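Local coordinates for intracellular exo-alpha-(1->5)-L-arabinofuranosidase (Bifidobacterium longum, PDB 2Y2W), which hydrolyses terminal alpha-(1->5)-linked L-arabinofuranosyl residues of arabinans, and also acts on wheat arabinoxylan, in plant cell-wall breakdown, at residues 92-97 / 154-159; 99-103 / 415-419. One frame throughout, in Å; residues are numbered along the deposited sequence.

Contact 1: 92-97 / 154-159; sequences FRQDVL and RWSQKA
Phe-92 and Trp-155 make a T-shaped pair at the heart of this contact: the indole points its CD1 edge at the phenyl face, with the planes at 90° and CD1 3.6 Å from Phe-92 CG. The same face also receives CB of Trp-155, a CH-pi contact almost on the ring normal. Trp-155 has its CG swung opposite the backbone N (chi1 -173°), which brings the indole beside Leu-97, whose CD2 makes an off-centre CH-pi contact, 4.0 Å from the centroid of the five-membered ring. CD2 of Leu-97 also touches Ala-159 CB at 3.8 Å. Further out, the indole N-H is taken up by a water, 3.0 Å from Trp-155 NE1, which in turn donates to Arg-93 O at 2.7 Å, at the N-cap of helix 94-103. On the rim the side chains of Gln-94 and Lys-158 cross at about a right angle, and Lys-158 NZ donates to Gln-94 OE1 over 3.0 Å, in the carbonyl plane. The one polar atom of the centre, the indole N-H, is thus satisfied by water, while charge is kept to the rim between helices 94-103 and 149-159, where Lys-158 is shared by the amide of Gln-94 and the carboxylate of Asp-88.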
loop_
_atom_site.group_PDB
_atom_site.type_symbol
_atom_site.label_atom_id
_atom_site.label_comp_id
_atom_site.label_asym_id
_atom_site.label_seq_id
_atom_site.Cartn_x
_atom_site.Cartn_y
_atom_site.Cartn_z
ATOM N N PHE D 92 25.433 14.713 -24.627
ATOM C CA PHE D 92 25.257 15.858 -23.737
ATOM C C PHE D 92 25.808 17.123 -24.381
ATOM O O PHE D 92 26.900 17.110 -24.956
ATOM C CB PHE D 92 25.935 15.634 -22.378
ATOM C CG PHE D 92 25.569 14.336 -21.709
ATOM C CD1 PHE D 92 24.240 13.939 -21.588
ATOM C CD2 PHE D 92 26.561 13.519 -21.173
ATOM C CE1 PHE D 92 23.908 12.742 -20.967
ATOM C CE2 PHE D 92 26.237 12.318 -20.544
ATOM C CZ PHE D 92 24.907 11.930 -20.443
ATOM N N ARG D 93 25.049 18.212 -24.277
ATOM C CA ARG D 93 25.465 19.502 -24.819
ATOM C C ARG D 93 26.614 20.078 -24.006
ATOM O O ARG D 93 26.488 20.271 -22.796
ATOM C CB ARG D 93 24.294 20.484 -24.836
ATOM C CG ARG D 93 23.376 20.339 -26.035
ATOM C CD ARG D 93 22.193 21.300 -25.964
ATOM N NE ARG D 93 22.580 22.689 -26.203
ATOM C CZ ARG D 93 21.746 23.650 -26.597
ATOM N NH1 ARG D 93 20.462 23.387 -26.816
ATOM N NH2 ARG D 93 22.201 24.881 -26.784
ATOM N N GLN D 94 27.733 20.348 -24.674
ATOM C CA GLN D 94 28.912 20.891 -24.000
ATOM C C GLN D 94 28.738 22.358 -23.632
ATOM O O GLN D 94 29.224 22.793 -22.589
ATOM C CB GLN D 94 30.182 20.690 -24.840
ATOM C CG GLN D 94 31.497 20.891 -24.070
ATOM C CD GLN D 94 31.633 19.978 -22.853
ATOM O OE1 GLN D 94 31.617 18.752 -22.967
ATOM N NE2 GLN D 94 31.774 20.584 -21.679
ATOM N N ASP D 95 28.040 23.114 -24.477
ATOM C CA ASP D 95 27.797 24.532 -24.204
ATOM C C ASP D 95 26.989 24.728 -22.921
ATOM O O ASP D 95 27.213 25.685 -22.174
ATOM C CB ASP D 95 27.143 25.245 -25.402
ATOM C CG ASP D 95 25.817 24.617 -25.833
ATOM O OD1 ASP D 95 25.408 23.576 -25.270
ATOM O OD2 ASP D 95 25.180 25.177 -26.752
ATOM N N VAL D 96 26.064 23.803 -22.669
ATOM C CA VAL D 96 25.263 23.802 -21.451
ATOM C C VAL D 96 26.134 23.412 -20.258
ATOM O O VAL D 96 26.097 24.076 -19.217
ATOM C CB VAL D 96 24.021 22.877 -21.588
ATOM C CG1 VAL D 96 23.359 22.627 -20.239
ATOM C CG2 VAL D 96 23.026 23.484 -22.563
ATOM N N LEU D 97 26.926 22.353 -20.426
ATOM C CA LEU D 97 27.890 21.918 -19.410
ATOM C C LEU D 97 28.878 23.021 -19.020
ATOM O O LEU D 97 29.183 23.191 -17.836
ATOM C CB LEU D 97 28.658 20.680 -19.881
ATOM C CG LEU D 97 28.076 19.293 -19.606
ATOM C CD1 LEU D 97 28.773 18.248 -20.465
ATOM C CD2 LEU D 97 28.185 18.936 -18.129
ATOM N N ARG D 154 26.558 9.644 -15.812
ATOM C CA ARG D 154 27.601 10.030 -16.751
ATOM C C ARG D 154 27.666 11.546 -16.914
ATOM O O ARG D 154 28.754 12.120 -16.984
ATOM C CB ARG D 154 27.401 9.339 -18.103
ATOM C CG ARG D 154 27.848 7.880 -18.114
ATOM C CD ARG D 154 27.745 7.272 -19.505
ATOM N NE ARG D 154 26.395 6.800 -19.808
ATOM C CZ ARG D 154 25.995 5.536 -19.686
ATOM N NH1 ARG D 154 26.838 4.600 -19.265
ATOM N NH2 ARG D 154 24.747 5.206 -19.989
ATOM N N TRP D 155 26.497 12.186 -16.953
ATOM C CA TRP D 155 26.421 13.643 -17.031
ATOM C C TRP D 155 27.038 14.288 -15.791
ATOM O O TRP D 155 27.803 15.251 -15.898
ATOM C CB TRP D 155 24.974 14.115 -17.214
ATOM C CG TRP D 155 24.866 15.591 -17.470
ATOM C CD1 TRP D 155 24.870 16.212 -18.685
ATOM C CD2 TRP D 155 24.756 16.629 -16.488
ATOM N NE1 TRP D 155 24.764 17.570 -18.522
ATOM C CE2 TRP D 155 24.693 17.855 -17.185
ATOM C CE3 TRP D 155 24.700 16.641 -15.087
ATOM C CZ2 TRP D 155 24.577 19.088 -16.528
ATOM C CZ3 TRP D 155 24.587 17.864 -14.436
ATOM C CH2 TRP D 155 24.526 19.073 -15.158
ATOM N N SER D 156 26.705 13.744 -14.624
ATOM C CA SER D 156 27.214 14.248 -13.352
ATOM C C SER D 156 28.714 14.024 -13.181
ATOM O O SER D 156 29.384 14.806 -12.507
ATOM C CB SER D 156 26.448 13.619 -12.192
ATOM O OG SER D 156 25.058 13.877 -12.313
ATOM N N GLN D 157 29.230 12.953 -13.782
ATOM C CA GLN D 157 30.674 12.717 -13.838
ATOM C C GLN D 157 31.361 13.798 -14.676
ATOM O O GLN D 157 32.400 14.327 -14.280
ATOM C CB GLN D 157 30.989 11.330 -14.407
ATOM C CG GLN D 157 30.629 10.154 -13.497
ATOM C CD GLN D 157 31.483 10.070 -12.240
ATOM O OE1 GLN D 157 30.970 9.844 -11.141
ATOM N NE2 GLN D 157 32.792 10.249 -12.395
ATOM N N LYS D 158 30.764 14.118 -15.825
ATOM C CA LYS D 158 31.254 15.169 -16.718
ATOM C C LYS D 158 31.180 16.558 -16.087
ATOM O O LYS D 158 32.078 17.379 -16.277
ATOM C CB LYS D 158 30.468 15.161 -18.034
ATOM C CG LYS D 158 31.187 14.531 -19.228
ATOM C CD LYS D 158 32.267 15.468 -19.779
ATOM C CE LYS D 158 32.554 15.211 -21.252
ATOM N NZ LYS D 158 31.532 15.829 -22.148
ATOM N N ALA D 159 30.108 16.811 -15.339
ATOM C CA ALA D 159 29.895 18.108 -14.694
ATOM C C ALA D 159 30.758 18.293 -13.445
ATOM O O ALA D 159 31.132 19.417 -13.103
ATOM C CB ALA D 159 28.416 18.293 -14.353
HETATM O O HOH W 1 24.794 18.910 -21.226
HETATM O O HOH W 2 32.846 19.211 -19.120
#

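Contact 2: 99-103 / 415-419; sequences LVKEL and APIMA
A buried, wholly apolar contact sets the 99-103 part of helix 94-103 against the short strand 417-419, which follows the eighth barrel strand, 402-408, in the chain. Ile-417 supplies most of the strand's surface. Its CG2 meets Leu-99 CD1 at 3.7 Å, while CG1, anti to the carbonyl carbon (chi1 -53°), carries CD1 in against the helix. There Ile-417 CD1 touches Leu-99 CB, lies 3.9 Å from Val-100 CG2 and comes within 4.1 Å of Leu-103 CD2. The fold is the (beta/alpha)8 barrel of family 51, and helix 94-103 is the segment leading into its second strand, 107-110; the 417-419 strand pairs with 425-427 in a two-stranded antiparallel hairpin beside that helix. The helix and strand segments run nearly antiparallel, at 173°, with their axes 10.6 Å apart. An alanine in place of Ile-417 would keep only CB, and is likely to open a gap between Leu-99, Val-100 and Leu-103 that the remaining methyl could not span. Next along the chain, Pro-416 adds its CG, 3.6 Å from Leu-103 CD2, the two side chains crossing at about a right angle. Phe-431 of helix 431-440 packs on both Leu-103 and Ile-417.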
loop_
_atom_site.group_PDB
_atom_site.type_symbol
_atom_site.label_atom_id
_atom_site.label_comp_id
_atom_site.label_asym_id
_atom_site.label_seq_id
_atom_site.Cartn_x
_atom_site.Cartn_y
_atom_site.Cartn_z
ATOM N N LEU D 99 28.374 26.246 -19.128
ATOM C CA LEU D 99 27.642 27.222 -18.318
ATOM C C LEU D 99 27.271 26.705 -16.927
ATOM O O LEU D 99 27.063 27.500 -16.009
ATOM C CB LEU D 99 26.392 27.724 -19.051
ATOM C CG LEU D 99 26.596 28.608 -20.288
ATOM C CD1 LEU D 99 25.262 28.986 -20.899
ATOM C CD2 LEU D 99 27.394 29.862 -19.961
ATOM N N VAL D 100 27.188 25.385 -16.773
ATOM C CA VAL D 100 26.941 24.777 -15.461
ATOM C C VAL D 100 28.176 24.946 -14.583
ATOM O O VAL D 100 28.066 25.292 -13.403
ATOM C CB VAL D 100 26.536 23.278 -15.571
ATOM C CG1 VAL D 100 26.521 22.602 -14.199
ATOM C CG2 VAL D 100 25.174 23.140 -16.241
ATOM N N LYS D 101 29.345 24.704 -15.176
ATOM C CA LYS D 101 30.631 24.942 -14.526
ATOM C C LYS D 101 30.757 26.411 -14.127
ATOM O O LYS D 101 31.094 26.721 -12.985
ATOM C CB LYS D 101 31.785 24.528 -15.457
ATOM C CG LYS D 101 33.198 24.755 -14.900
ATOM C CD LYS D 101 33.598 23.689 -13.886
ATOM C CE LYS D 101 35.029 23.888 -13.398
ATOM N NZ LYS D 101 35.154 24.997 -12.399
ATOM N N GLU D 102 30.464 27.303 -15.074
ATOM C CA GLU D 102 30.514 28.746 -14.845
ATOM C C GLU D 102 29.522 29.195 -13.771
ATOM O O GLU D 102 29.767 30.176 -13.068
ATOM C CB GLU D 102 30.251 29.502 -16.150
ATOM C CG GLU D 102 30.646 30.978 -16.106
ATOM C CD GLU D 102 30.328 31.720 -17.393
ATOM O OE1 GLU D 102 30.673 31.214 -18.488
ATOM O OE2 GLU D 102 29.735 32.815 -17.303
ATOM N N LEU D 103 28.413 28.470 -13.650
ATOM C CA LEU D 103 27.392 28.781 -12.655
ATOM C C LEU D 103 27.802 28.357 -11.246
ATOM O O LEU D 103 27.350 28.945 -10.264
ATOM C CB LEU D 103 26.052 28.147 -13.045
ATOM C CG LEU D 103 24.772 28.536 -12.298
ATOM C CD1 LEU D 103 24.512 30.038 -12.350
ATOM C CD2 LEU D 103 23.594 27.770 -12.867
ATOM N N ALA D 415 14.963 28.737 -15.455
ATOM C CA ALA D 415 16.398 28.465 -15.398
ATOM C C ALA D 415 17.301 29.669 -15.662
ATOM O O ALA D 415 16.934 30.563 -16.421
ATOM C CB ALA D 415 16.732 27.355 -16.366
ATOM N N PRO D 416 18.496 29.684 -15.035
ATOM C CA PRO D 416 19.517 30.686 -15.340
ATOM C C PRO D 416 20.164 30.427 -16.702
ATOM O O PRO D 416 20.666 31.351 -17.339
ATOM C CB PRO D 416 20.540 30.496 -14.218
ATOM C CG PRO D 416 20.358 29.097 -13.765
ATOM C CD PRO D 416 18.915 28.786 -13.940
ATOM N N ILE D 417 20.137 29.170 -17.133
ATOM C CA ILE D 417 20.669 28.776 -18.421
ATOM C C ILE D 417 19.516 28.426 -19.352
ATOM O O ILE D 417 18.715 27.535 -19.059
ATOM C CB ILE D 417 21.615 27.557 -18.300
ATOM C CG1 ILE D 417 22.700 27.811 -17.246
ATOM C CG2 ILE D 417 22.229 27.223 -19.660
ATOM C CD1 ILE D 417 23.438 26.555 -16.798
ATOM N N MET D 418 19.432 29.147 -20.466
ATOM C CA MET D 418 18.486 28.829 -21.526
ATOM C C MET D 418 19.243 28.238 -22.702
ATOM O O MET D 418 20.307 28.736 -23.066
ATOM C CB MET D 418 17.726 30.078 -21.967
ATOM C CG MET D 418 16.578 30.493 -21.051
ATOM S SD MET D 418 15.176 29.354 -21.076
ATOM C CE MET D 418 14.567 29.532 -22.754
ATOM N N ALA D 419 18.693 27.180 -23.290
ATOM C CA ALA D 419 19.327 26.503 -24.420
ATOM C C ALA D 419 18.352 26.331 -25.584
ATOM O O ALA D 419 17.313 25.683 -25.444
ATOM C CB ALA D 419 19.892 25.162 -23.980
#

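In the fold
Helix 94-103 is common to both contacts: its first turn and the residues before it meet helix 149-159 in contact 1, its last turns meet strand 417-419 in contact 2, and the centres lie 11 Å apart. The two touch directly. Val-96 CG2 is 3.8 Å from Ala-419 CB, and Trp-155 CZ2 approaches Val-100 CG2 to 4.1 Å, so the apolar packing of one runs on into the other. Beside it Arg-93 NH1 packs against Ala-419 CB and hydrogen-bonds the carbonyl of Glu-420, the residue after that segment. Neither contact includes an assigned catalytic residue, but Gln-409, by similarity a substrate-recognition residue, has its side chain about 7 Å from that of Pro-416 and about 11 Å from that of Trp-155.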